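Local atomic coordinates of tyrosine--tRNA ligase (Archaeoglobus fulgidus, PDB entry 2CYB), a protein that probably attaches tyrosine to tRNA(Tyr) in two steps, first activating the amino acid with ATP and then transferring it to the acceptor end of the tRNA. Residues K108-G112 with S113-L117; R130-L134 with N135-R139; P151-S154 with Q155-P159; L164-H168 with L169-L173; M185-R188 with E189-R193. One frame throughout, in Å; residues are numbered along the deposited sequence.

In the Rossmann-fold catalytic region, contacts 3 and 4 touch the bound tyrosine, contact 1 stands just behind it, and contacts 2 and 5 pack farther out (nearest side chains about 13 and 9 Å from the ligand). Contacts 3 and 4 lie at the two ends of helix 154-168, centres about 20 Å apart, and use Tyr158 and Asp165. Contact 1 backs contact 4: Gln116 NE2 lies 2.8 Å from Asp165 OD2. Contacts 2 and 3, with centres about 10 Å apart, pack Leu134 and Arg138 on Met156, and both touch the second subunit. Contact 5 meets contact 4 where Ile166 CD1 lies 3.9 Å from Ala187 CB, and contact 2 through the Arg136-Glu189 salt bridge.

Contact 1: K108-G112 with S113-L117; sequences KFVLG and SEYQL
With CG anti to its own carbonyl carbon (chi1 -76°) and the chain extended beyond, Glu114 reaches back to Leu111, while Tyr115, whose CG sits between its backbone N and carbonyl carbon (chi1 65°), folds its ring back toward Val110. Leu111 N donates to Glu114 OE2 at 2.8 Å, meeting the oxygen from above the carboxylate plane, and Glu114 N returns a bond to Leu111 O of 2.8 Å. Two bonds therefore join the pair, one to the carboxylate and one between backbone atoms. The turn closes edge strand 108-111 of the Rossmann-fold sheet, which pairs with strand 65-70, and leads on toward helix 119-131. Gly112 O holds two donors, Tyr115 N at 3.1 Å and Gln116 N at 2.9 Å, and the same oxygen lies over one face of the Tyr115 ring, offset toward its rim. At the ring edge Val110 CG1 touches Tyr115 CE1 at 3.7 Å, the two side chains meeting at about a right angle. Gln116 OE1 rests 3.3 Å from Gly112 CA, where a beta carbon would collide with it, and its NE2 is hydrogen-bonded to Asp165 OD2. Ser113 OG bonds to Asp72 at the start of helix 72-77.

Contact 2: R130-L134 with N135-R139; sequences RITTL and NRARR
Thr133 and Arg136 lie slantwise to each other at the first turn of helix 134-140, the threonine hydroxyl set over the start of the helix and the arginine chain leading off from it. Thr133 is the N-cap: with OG1 between the backbone N and the carbonyl carbon (chi1 64°), it accepts from Arg136 N at 3.0 Å, a fairly straight bond of 159°. The same oxygen touches Arg136 CB at 3.3 Å. Beyond CB the arginine bends at CG and heads away from Thr133, its NH2 going to Glu189. The flat groups of Asn135 and Arg139 are turned steeply against each other. Arg139 NH1 donates to Asn135 OD1 at 2.9 Å, and this oxygen lies in the guanidinium plane, whereas the donor stands almost straight above the amide plane, 83° out of it. A water lies 3.1 Å from Thr133 OG1 and donates a weak bond to Asn135 OD1, tying the cap to this pair. Along the backbone, Ala137 N bonds to Thr133 O and Arg138 N to Leu134 O, and Thr132 CG2 rests 4.2 Å from Ala137 CB. The bend joins helix 119-131 to helix 134-140. On one side Thr132 and Arg136 pack on Leu186 of helix 181-190; on helix 154-168 Met156 receives Leu134 and Arg138, and at the dimer interface Leu134 meets Leu134 of the second subunit while Ala137 meets Val153 of that subunit.

Contact 3: P151-S154 with Q155-P159; sequences PMVS and QMIYP. With TYR (tyrosine), chain C.
Val153 O takes two backbone donors, Met156 N at 2.8 Å and Ile157 N at 3.3 Å, as the loop before helix 154-168 winds into its first turn. This helix of the Rossmann-fold catalytic region carries tyrosine-binding residues, and it kinks at Pro159, whose N has no hydrogen to give to the turn before. Round its start, Met152 and Gln155 are joined twice. Gln155 CG is anti to its carbonyl carbon (chi1 -69°) and the chain runs out extended, which brings OE1 back to Met152 N at 2.7 Å in a nearly straight bond of 174°; Gln155 N in turn donates to Met152 O, approaching from above the carbonyl plane. The buried amide oxygen also touches Pro151 CB at 3.4 Å, while NE2 has a weak bond to Glu79. Were Gln155 an alanine, Met152 N would probably lose its acceptor and the start of the helix be held less firmly. Farther along, Met156, bent at both CG and SD, lays CE 4.0 Å from Pro151 CG. Val153 CG1 looks across at Ile157 CD1 from 4.3 Å, and Ser154 OG is bonded to Leu77 O. Val153 also packs on Ala137 of the second subunit. Tyr158 N closes the next turn on Ser154 O, and its ring leaves the helix for the pocket, where OH also bonds to Glu40. There the ligand's amino N lies at the ring edge, in its plane, and donates to Tyr158 OH at 2.8 Å.

Contact 4: L164-H168 with L169-L173; sequences LDIAH and LGVDL. With TYR (tyrosine), chain C.
Leu169 folds back over the carbonyl of Asp165 from its first side-chain carbon to its end. CB lies 3.2 Å from Asp165 O, and CG, anti to the leucine's own carbonyl carbon (chi1 -67°), is equally near that oxygen. CD1 goes on past it at 3.5 Å and comes 4.3 Å from Asp165 CB. It also packs on Tyr115 OH, while the other methyl, CD2, turns to Val110; the side chain touches Tyr36 too. With only an alanine methyl in place of Leu169, a gap is likely to open between Asp165 and the Tyr115 ring. The backbone closes helix 154-168 in a Schellman motif: Gly170, with a positive phi of 60°, donates from its N to Ala167 O, and Val171 N reaches Ile166 O at 3.0 Å. Leu169 N still follows the helical pattern, bonding to Asp165 O. Ile166 CG2 and Val171 CB meet at 4.1 Å, their side chains crossing at about a right angle, as the chain leaves for strand 173-177. His168 is tied through NE2 to Asp124. Asp165 turns its carboxylate into the pocket, where the ligand's OH donates to Asp165 OD1 at 2.6 Å. Tyr36 OH is also hydrogen-bonded to the ligand. OD2 is hydrogen-bonded to Gln116 NE2 and weakly to Tyr115 OH; Gln116 probably helps hold the carboxylate so that OD1 faces the ligand hydroxyl, consistent with recognition of tyrosine by its phenolic OH.

Contact 5: M185-R188 with E189-R193; sequences MLAR and ENLPR
Asn190 N donates to Leu186 O at 2.8 Å and Leu191 N to Ala187 O at 2.9 Å, the two shortest bonds between the segments. Glu189 N bonds to Met185 O at 3.0 Å, with a weak second bond to Leu186 O. The regular pattern then fails at Pro192, which has no N-H to offer: Arg188 O meets Pro192 CD at 3.3 Å instead and takes a weak bond from Ser198 OG. The Arg188 side chain itself turns off to a salt bridge with Glu22 and to Pro199 O. Helix 181-190 is the helix of the beta-alpha-beta unit with strands 173-177 and 200-204 of the Rossmann-fold sheet. Among the side chains, Leu186 has CG anti to its backbone N (chi1 172°), which carries CD1 against the face of the Asn190 amide, 3.4 Å from ND2 and 3.7 Å from CG, the two chains slanting across each other. Asn190 CB also lies 3.3 Å from Leu186 O. One residue on, Leu191 passes its CB and CG over Ala187 O, and its CD1 reaches Ala187 CB at 4.1 Å. Ala187 faces Ala163 and Ile166 of helix 154-168, and Leu191 packs on Leu164 of the same helix.

Contact 1: K108-G112 with S113-L117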
# COMPACT_ATOMS: atom_id res chain seq x y z
N LYS A 108 -18.13 -17.90 13.73
CA LYS A 108 -17.17 -17.15 14.53
C LYS A 108 -16.92 -15.79 13.90
O LYS A 108 -16.44 -15.70 12.77
CB LYS A 108 -15.85 -17.92 14.61
CG LYS A 108 -14.75 -17.23 15.42
CD LYS A 108 -13.49 -18.07 15.46
CE LYS A 108 -12.46 -17.53 16.45
NZ LYS A 108 -11.99 -16.17 16.09
N PHE A 109 -17.26 -14.72 14.63
CA PHE A 109 -17.05 -13.38 14.12
C PHE A 109 -15.66 -12.87 14.47
O PHE A 109 -15.20 -13.01 15.61
CB PHE A 109 -18.11 -12.42 14.68
CG PHE A 109 -19.50 -12.70 14.17
CD1 PHE A 109 -20.23 -13.78 14.65
CD2 PHE A 109 -20.06 -11.90 13.17
CE1 PHE A 109 -21.49 -14.08 14.14
CE2 PHE A 109 -21.32 -12.18 12.65
CZ PHE A 109 -22.04 -13.27 13.13
N VAL A 110 -14.98 -12.31 13.48
CA VAL A 110 -13.64 -11.77 13.67
C VAL A 110 -13.56 -10.34 13.16
O VAL A 110 -14.12 -10.00 12.11
CB VAL A 110 -12.59 -12.64 12.91
CG1 VAL A 110 -11.21 -11.99 12.99
CG2 VAL A 110 -12.54 -14.03 13.51
N LEU A 111 -12.88 -9.49 13.92
CA LEU A 111 -12.69 -8.10 13.52
C LEU A 111 -11.32 -8.04 12.84
O LEU A 111 -10.32 -8.48 13.41
CB LEU A 111 -12.70 -7.16 14.73
CG LEU A 111 -13.76 -6.06 14.83
CD1 LEU A 111 -13.43 -5.17 16.02
CD2 LEU A 111 -13.80 -5.23 13.56
N GLY A 112 -11.28 -7.51 11.62
CA GLY A 112 -10.01 -7.42 10.92
C GLY A 112 -8.89 -6.82 11.76
O GLY A 112 -7.79 -7.36 11.81
N SER A 113 -9.18 -5.70 12.42
CA SER A 113 -8.17 -5.04 13.25
C SER A 113 -7.57 -5.95 14.33
O SER A 113 -6.54 -5.63 14.91
CB SER A 113 -8.75 -3.78 13.89
OG SER A 113 -9.99 -4.03 14.53
N GLU A 114 -8.22 -7.09 14.59
CA GLU A 114 -7.73 -8.04 15.59
C GLU A 114 -6.38 -8.67 15.23
O GLU A 114 -5.61 -9.07 16.12
CB GLU A 114 -8.73 -9.19 15.78
CG GLU A 114 -9.96 -8.88 16.59
CD GLU A 114 -10.87 -10.10 16.73
OE1 GLU A 114 -10.34 -11.21 16.95
OE2 GLU A 114 -12.11 -9.95 16.62
N TYR A 115 -6.09 -8.77 13.94
CA TYR A 115 -4.84 -9.38 13.50
C TYR A 115 -4.18 -8.69 12.30
O TYR A 115 -3.02 -8.96 12.01
CB TYR A 115 -5.09 -10.84 13.11
CG TYR A 115 -6.01 -10.97 11.91
CD1 TYR A 115 -7.39 -10.94 12.06
CD2 TYR A 115 -5.48 -11.09 10.62
CE1 TYR A 115 -8.24 -11.04 10.95
CE2 TYR A 115 -6.32 -11.18 9.50
CZ TYR A 115 -7.70 -11.15 9.67
OH TYR A 115 -8.53 -11.25 8.57
N GLN A 116 -4.89 -7.81 11.61
CA GLN A 116 -4.32 -7.16 10.43
C GLN A 116 -3.23 -6.11 10.69
O GLN A 116 -2.67 -5.56 9.75
CB GLN A 116 -5.44 -6.55 9.57
CG GLN A 116 -6.37 -7.61 9.04
CD GLN A 116 -7.60 -7.04 8.35
OE1 GLN A 116 -8.11 -5.98 8.71
NE2 GLN A 116 -8.10 -7.76 7.36
N LEU A 117 -2.93 -5.85 11.96
CA LEU A 117 -1.87 -4.89 12.29
C LEU A 117 -0.72 -5.61 12.98
O LEU A 117 0.25 -4.99 13.41
CB LEU A 117 -2.40 -3.78 13.20
CG LEU A 117 -3.43 -2.81 12.63
CD1 LEU A 117 -3.81 -1.79 13.69
CD2 LEU A 117 -2.85 -2.11 11.40

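Contact 2: R130-L134 with N135-R139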
# COMPACT_ATOMS: atom_id res chain seq x y z
N ARG A 130 5.29 -6.67 -2.88
CA ARG A 130 6.53 -6.78 -3.65
C ARG A 130 6.38 -7.69 -4.87
O ARG A 130 7.07 -7.48 -5.88
CB ARG A 130 7.65 -7.31 -2.74
CG ARG A 130 8.89 -7.82 -3.46
CD ARG A 130 9.66 -6.71 -4.12
NE ARG A 130 10.89 -7.20 -4.75
CZ ARG A 130 10.96 -7.65 -6.01
NH1 ARG A 130 12.12 -8.07 -6.49
NH2 ARG A 130 9.89 -7.66 -6.78
N ILE A 131 5.49 -8.67 -4.80
CA ILE A 131 5.32 -9.59 -5.93
C ILE A 131 4.06 -9.36 -6.77
O ILE A 131 3.81 -10.09 -7.72
CB ILE A 131 5.35 -11.07 -5.46
CG1 ILE A 131 4.11 -11.40 -4.60
CG2 ILE A 131 6.59 -11.31 -4.61
CD1 ILE A 131 3.97 -12.88 -4.25
N THR A 132 3.29 -8.34 -6.42
CA THR A 132 2.07 -8.04 -7.15
C THR A 132 2.21 -6.74 -7.95
O THR A 132 2.51 -5.69 -7.39
CB THR A 132 0.88 -7.90 -6.16
OG1 THR A 132 0.75 -9.11 -5.40
CG2 THR A 132 -0.41 -7.63 -6.91
N THR A 133 2.01 -6.80 -9.26
CA THR A 133 2.10 -5.58 -10.06
C THR A 133 0.95 -4.64 -9.69
O THR A 133 -0.13 -5.08 -9.30
CB THR A 133 2.01 -5.86 -11.58
OG1 THR A 133 0.72 -6.41 -11.89
CG2 THR A 133 3.08 -6.84 -12.02
N LEU A 134 1.20 -3.34 -9.79
CA LEU A 134 0.16 -2.35 -9.52
C LEU A 134 -1.01 -2.63 -10.47
O LEU A 134 -2.17 -2.53 -10.10
CB LEU A 134 0.70 -0.94 -9.75
CG LEU A 134 -0.33 0.19 -9.64
CD1 LEU A 134 -1.01 0.14 -8.27
CD2 LEU A 134 0.35 1.53 -9.87
N ASN A 135 -0.68 -2.98 -11.71
CA ASN A 135 -1.70 -3.27 -12.72
C ASN A 135 -2.68 -4.36 -12.27
O ASN A 135 -3.89 -4.19 -12.35
CB ASN A 135 -1.01 -3.71 -14.01
CG ASN A 135 -1.99 -3.90 -15.15
OD1 ASN A 135 -1.68 -4.56 -16.14
ND2 ASN A 135 -3.17 -3.31 -15.03
N ARG A 136 -2.14 -5.48 -11.80
CA ARG A 136 -2.97 -6.60 -11.35
C ARG A 136 -3.83 -6.18 -10.16
O ARG A 136 -5.01 -6.51 -10.08
CB ARG A 136 -2.08 -7.78 -10.97
CG ARG A 136 -2.81 -9.07 -10.60
CD ARG A 136 -3.33 -9.80 -11.84
NE ARG A 136 -3.98 -11.08 -11.51
CZ ARG A 136 -3.37 -12.13 -10.98
NH1 ARG A 136 -4.05 -13.24 -10.73
NH2 ARG A 136 -2.07 -12.08 -10.70
N ALA A 137 -3.24 -5.43 -9.23
CA ALA A 137 -3.97 -4.98 -8.06
C ALA A 137 -5.09 -4.02 -8.44
O ALA A 137 -6.23 -4.15 -7.97
CB ALA A 137 -3.01 -4.29 -7.09
N ARG A 138 -4.77 -3.06 -9.29
CA ARG A 138 -5.76 -2.08 -9.72
C ARG A 138 -6.92 -2.76 -10.43
O ARG A 138 -8.08 -2.45 -10.18
CB ARG A 138 -5.10 -1.06 -10.65
CG ARG A 138 -5.94 0.18 -10.90
CD ARG A 138 -5.28 1.07 -11.94
NE ARG A 138 -5.76 2.45 -11.92
CZ ARG A 138 -7.04 2.80 -11.93
NH1 ARG A 138 -8.00 1.88 -11.95
NH2 ARG A 138 -7.37 4.09 -11.93
N ARG A 139 -6.61 -3.70 -11.33
CA ARG A 139 -7.66 -4.40 -12.05
C ARG A 139 -8.54 -5.26 -11.14
O ARG A 139 -9.74 -5.39 -11.38
CB ARG A 139 -7.07 -5.24 -13.19
CG ARG A 139 -6.53 -4.39 -14.34
CD ARG A 139 -6.13 -5.20 -15.57
NE ARG A 139 -4.71 -5.58 -15.58
CZ ARG A 139 -4.23 -6.73 -15.10
NH1 ARG A 139 -2.93 -6.97 -15.16
NH2 ARG A 139 -5.05 -7.64 -14.59
O HOH W 1 0.25 -7.03 -14.87

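Contact 3: P151-S154 with Q155-P159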
# COMPACT_ATOMS: atom_id res chain seq x y z
N PRO A 151 -7.94 6.21 -7.99
CA PRO A 151 -8.08 5.66 -6.64
C PRO A 151 -6.99 6.13 -5.67
O PRO A 151 -6.01 6.77 -6.08
CB PRO A 151 -8.00 4.17 -6.88
CG PRO A 151 -6.98 4.09 -7.98
CD PRO A 151 -7.42 5.19 -8.92
N MET A 152 -7.18 5.81 -4.39
CA MET A 152 -6.19 6.16 -3.37
C MET A 152 -5.25 4.96 -3.25
O MET A 152 -5.60 3.85 -3.66
CB MET A 152 -6.89 6.38 -2.02
CG MET A 152 -8.08 7.32 -2.08
SD MET A 152 -7.60 8.89 -2.81
CE MET A 152 -6.60 9.50 -1.64
N VAL A 153 -4.05 5.17 -2.72
CA VAL A 153 -3.13 4.05 -2.56
C VAL A 153 -3.77 2.99 -1.66
O VAL A 153 -3.54 1.79 -1.83
CB VAL A 153 -1.76 4.48 -1.95
CG1 VAL A 153 -0.86 3.25 -1.76
CG2 VAL A 153 -1.07 5.50 -2.87
N SER A 154 -4.60 3.44 -0.72
CA SER A 154 -5.24 2.50 0.20
C SER A 154 -6.06 1.45 -0.55
O SER A 154 -6.18 0.32 -0.10
CB SER A 154 -6.14 3.24 1.19
OG SER A 154 -7.16 3.97 0.52
N GLN A 155 -6.61 1.81 -1.71
CA GLN A 155 -7.42 0.85 -2.45
C GLN A 155 -6.57 -0.16 -3.22
O GLN A 155 -7.08 -1.18 -3.69
CB GLN A 155 -8.41 1.63 -3.34
CG GLN A 155 -9.48 2.34 -2.48
CD GLN A 155 -10.07 3.59 -3.11
OE1 GLN A 155 -9.38 4.35 -3.79
NE2 GLN A 155 -11.35 3.83 -2.85
N MET A 156 -5.27 0.10 -3.31
CA MET A 156 -4.37 -0.82 -4.00
C MET A 156 -3.77 -1.82 -3.00
O MET A 156 -3.28 -2.88 -3.38
CB MET A 156 -3.25 -0.05 -4.71
CG MET A 156 -3.76 0.97 -5.72
SD MET A 156 -4.67 0.20 -7.10
CE MET A 156 -6.39 0.42 -6.57
N ILE A 157 -3.81 -1.46 -1.72
CA ILE A 157 -3.32 -2.33 -0.65
C ILE A 157 -4.44 -3.31 -0.29
O ILE A 157 -4.20 -4.48 0.02
CB ILE A 157 -2.97 -1.51 0.62
CG1 ILE A 157 -1.77 -0.60 0.34
CG2 ILE A 157 -2.68 -2.45 1.79
CD1 ILE A 157 -1.53 0.41 1.45
N TYR A 158 -5.68 -2.81 -0.35
CA TYR A 158 -6.91 -3.55 -0.06
C TYR A 158 -6.98 -5.00 -0.59
O TYR A 158 -7.21 -5.93 0.19
CB TYR A 158 -8.09 -2.70 -0.59
CG TYR A 158 -9.50 -3.20 -0.34
CD1 TYR A 158 -10.41 -2.44 0.41
CD2 TYR A 158 -9.95 -4.39 -0.91
CE1 TYR A 158 -11.73 -2.86 0.57
CE2 TYR A 158 -11.26 -4.81 -0.76
CZ TYR A 158 -12.14 -4.05 -0.02
OH TYR A 158 -13.43 -4.50 0.14
N PRO A 159 -6.75 -5.23 -1.90
CA PRO A 159 -6.82 -6.60 -2.41
C PRO A 159 -5.78 -7.54 -1.83
O PRO A 159 -6.05 -8.72 -1.61
CB PRO A 159 -6.66 -6.42 -3.93
CG PRO A 159 -5.77 -5.20 -4.02
CD PRO A 159 -6.38 -4.28 -2.97
N TYR C . -14.04 -7.12 -0.76
CA TYR C . -15.29 -7.52 -0.06
C TYR C . -16.49 -6.72 -0.58
O TYR C . -17.60 -6.95 -0.07
CB TYR C . -15.12 -7.31 1.45
CG TYR C . -14.02 -8.19 2.01
CD1 TYR C . -12.93 -7.64 2.70
CD2 TYR C . -14.07 -9.57 1.83
CE1 TYR C . -11.92 -8.47 3.21
CE2 TYR C . -13.07 -10.40 2.33
CZ TYR C . -12.00 -9.84 3.02
OH TYR C . -11.03 -10.68 3.53
OXT TYR C . -16.30 -5.89 -1.49

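Contact 4: L164-H168 with L169-L173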
# COMPACT_ATOMS: atom_id res chain seq x y z
N LEU A 164 -4.66 -12.08 1.87
CA LEU A 164 -4.00 -12.55 3.09
C LEU A 164 -4.97 -12.95 4.19
O LEU A 164 -4.62 -13.77 5.05
CB LEU A 164 -3.03 -11.49 3.62
CG LEU A 164 -1.73 -11.40 2.82
CD1 LEU A 164 -0.93 -10.18 3.27
CD2 LEU A 164 -0.92 -12.70 3.01
N ASP A 165 -6.17 -12.39 4.18
CA ASP A 165 -7.15 -12.76 5.20
C ASP A 165 -7.48 -14.24 5.08
O ASP A 165 -7.70 -14.91 6.08
CB ASP A 165 -8.45 -11.95 5.03
CG ASP A 165 -8.28 -10.51 5.41
OD1 ASP A 165 -9.07 -9.68 4.91
OD2 ASP A 165 -7.37 -10.19 6.21
N ILE A 166 -7.51 -14.74 3.84
CA ILE A 166 -7.81 -16.15 3.60
C ILE A 166 -6.79 -17.03 4.32
O ILE A 166 -7.15 -17.97 5.04
CB ILE A 166 -7.80 -16.47 2.08
CG1 ILE A 166 -8.94 -15.72 1.38
CG2 ILE A 166 -7.93 -17.97 1.86
CD1 ILE A 166 -8.85 -15.73 -0.12
N ALA A 167 -5.51 -16.71 4.15
CA ALA A 167 -4.44 -17.48 4.78
C ALA A 167 -4.40 -17.32 6.30
O ALA A 167 -4.29 -18.30 7.03
CB ALA A 167 -3.11 -17.08 4.19
N HIS A 168 -4.48 -16.08 6.77
CA HIS A 168 -4.41 -15.85 8.21
C HIS A 168 -5.61 -16.32 9.02
O HIS A 168 -5.50 -16.52 10.23
CB HIS A 168 -4.11 -14.37 8.47
CG HIS A 168 -2.69 -13.99 8.20
ND1 HIS A 168 -1.78 -13.75 9.20
CD2 HIS A 168 -2.01 -13.88 7.03
CE1 HIS A 168 -0.59 -13.50 8.66
NE2 HIS A 168 -0.71 -13.57 7.34
N LEU A 169 -6.76 -16.51 8.36
CA LEU A 169 -7.94 -17.01 9.06
C LEU A 169 -8.05 -18.53 8.89
O LEU A 169 -9.02 -19.15 9.34
CB LEU A 169 -9.20 -16.32 8.53
CG LEU A 169 -9.32 -14.82 8.82
CD1 LEU A 169 -10.47 -14.22 8.02
CD2 LEU A 169 -9.52 -14.59 10.31
N GLY A 170 -7.05 -19.13 8.24
CA GLY A 170 -7.05 -20.57 8.03
C GLY A 170 -8.26 -21.02 7.24
O GLY A 170 -8.85 -22.06 7.52
N VAL A 171 -8.62 -20.24 6.23
CA VAL A 171 -9.78 -20.53 5.40
C VAL A 171 -9.47 -21.49 4.24
O VAL A 171 -8.45 -21.36 3.57
CB VAL A 171 -10.37 -19.20 4.85
CG1 VAL A 171 -11.38 -19.47 3.74
CG2 VAL A 171 -11.03 -18.46 6.00
N ASP A 172 -10.36 -22.46 4.04
CA ASP A 172 -10.21 -23.44 2.97
C ASP A 172 -11.07 -23.04 1.78
O ASP A 172 -10.71 -23.29 0.63
CB ASP A 172 -10.64 -24.82 3.45
CG ASP A 172 -9.80 -25.31 4.61
OD1 ASP A 172 -10.36 -25.52 5.72
OD2 ASP A 172 -8.58 -25.46 4.42
N LEU A 173 -12.21 -22.41 2.08
CA LEU A 173 -13.15 -21.98 1.05
C LEU A 173 -13.50 -20.50 1.20
O LEU A 173 -14.12 -20.09 2.19
CB LEU A 173 -14.43 -22.81 1.12
CG LEU A 173 -15.55 -22.43 0.15
CD1 LEU A 173 -15.12 -22.72 -1.27
CD2 LEU A 173 -16.82 -23.21 0.49
N TYR C . -14.04 -7.12 -0.76
CA TYR C . -15.29 -7.52 -0.06
C TYR C . -16.49 -6.72 -0.58
O TYR C . -17.60 -6.95 -0.07
CB TYR C . -15.12 -7.31 1.45
CG TYR C . -14.02 -8.19 2.01
CD1 TYR C . -12.93 -7.64 2.70
CD2 TYR C . -14.07 -9.57 1.83
CE1 TYR C . -11.92 -8.47 3.21
CE2 TYR C . -13.07 -10.40 2.33
CZ TYR C . -12.00 -9.84 3.02
OH TYR C . -11.03 -10.68 3.53
OXT TYR C . -16.30 -5.89 -1.49

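Contact 5: M185-R188 with E189-R193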
# COMPACT_ATOMS: atom_id res chain seq x y z
N MET A 185 -8.58 -14.70 -7.54
CA MET A 185 -7.59 -15.31 -8.42
C MET A 185 -6.20 -14.85 -8.00
O MET A 185 -5.23 -15.63 -8.04
CB MET A 185 -7.85 -14.95 -9.89
CG MET A 185 -9.15 -15.52 -10.44
SD MET A 185 -9.32 -17.32 -10.23
CE MET A 185 -10.34 -17.40 -8.74
N LEU A 186 -6.09 -13.59 -7.60
CA LEU A 186 -4.81 -13.06 -7.15
C LEU A 186 -4.35 -13.87 -5.93
O LEU A 186 -3.17 -14.19 -5.79
CB LEU A 186 -4.96 -11.58 -6.79
CG LEU A 186 -3.79 -10.84 -6.11
CD1 LEU A 186 -2.53 -10.95 -6.95
CD2 LEU A 186 -4.17 -9.38 -5.92
N ALA A 187 -5.29 -14.20 -5.04
CA ALA A 187 -4.98 -14.97 -3.85
C ALA A 187 -4.47 -16.36 -4.25
O ALA A 187 -3.42 -16.81 -3.78
CB ALA A 187 -6.22 -15.11 -2.97
N ARG A 188 -5.20 -17.02 -5.14
CA ARG A 188 -4.82 -18.36 -5.61
C ARG A 188 -3.42 -18.38 -6.23
O ARG A 188 -2.67 -19.34 -6.08
CB ARG A 188 -5.84 -18.89 -6.63
CG ARG A 188 -7.19 -19.28 -6.04
CD ARG A 188 -8.19 -19.70 -7.13
NE ARG A 188 -7.75 -20.87 -7.90
CZ ARG A 188 -7.89 -22.13 -7.51
NH1 ARG A 188 -8.45 -22.43 -6.34
NH2 ARG A 188 -7.47 -23.12 -8.29
N GLU A 189 -3.06 -17.30 -6.92
CA GLU A 189 -1.77 -17.22 -7.58
C GLU A 189 -0.61 -16.78 -6.67
O GLU A 189 0.50 -17.30 -6.78
CB GLU A 189 -1.87 -16.28 -8.79
CG GLU A 189 -0.61 -16.20 -9.63
CD GLU A 189 -0.78 -15.29 -10.84
OE1 GLU A 189 -1.69 -15.54 -11.65
OE2 GLU A 189 0.00 -14.33 -10.98
N ASN A 190 -0.88 -15.84 -5.77
CA ASN A 190 0.15 -15.30 -4.89
C ASN A 190 0.36 -15.94 -3.53
O ASN A 190 1.48 -15.97 -3.03
CB ASN A 190 -0.08 -13.80 -4.70
CG ASN A 190 0.36 -12.99 -5.90
OD1 ASN A 190 0.48 -13.52 -7.00
ND2 ASN A 190 0.58 -11.70 -5.69
N LEU A 191 -0.71 -16.44 -2.91
CA LEU A 191 -0.58 -17.04 -1.59
C LEU A 191 0.45 -18.17 -1.52
O LEU A 191 1.20 -18.26 -0.55
CB LEU A 191 -1.93 -17.53 -1.07
CG LEU A 191 -2.91 -16.41 -0.69
CD1 LEU A 191 -4.14 -17.00 -0.04
CD2 LEU A 191 -2.24 -15.44 0.27
N PRO A 192 0.52 -19.02 -2.56
CA PRO A 192 1.51 -20.09 -2.48
C PRO A 192 2.94 -19.54 -2.39
O PRO A 192 3.81 -20.16 -1.77
CB PRO A 192 1.27 -20.89 -3.76
CG PRO A 192 -0.20 -20.69 -4.02
CD PRO A 192 -0.35 -19.20 -3.73
N ARG A 193 3.18 -18.39 -3.01
CA ARG A 193 4.50 -17.78 -2.99
C ARG A 193 4.89 -17.34 -1.59
O ARG A 193 6.07 -17.10 -1.31
CB ARG A 193 4.56 -16.58 -3.94
CG ARG A 193 4.32 -16.94 -5.40
CD ARG A 193 5.46 -17.77 -5.97
NE ARG A 193 5.31 -17.98 -7.40
CZ ARG A 193 6.26 -18.45 -8.20
NH1 ARG A 193 7.46 -18.75 -7.69
NH2 ARG A 193 6.03 -18.59 -9.50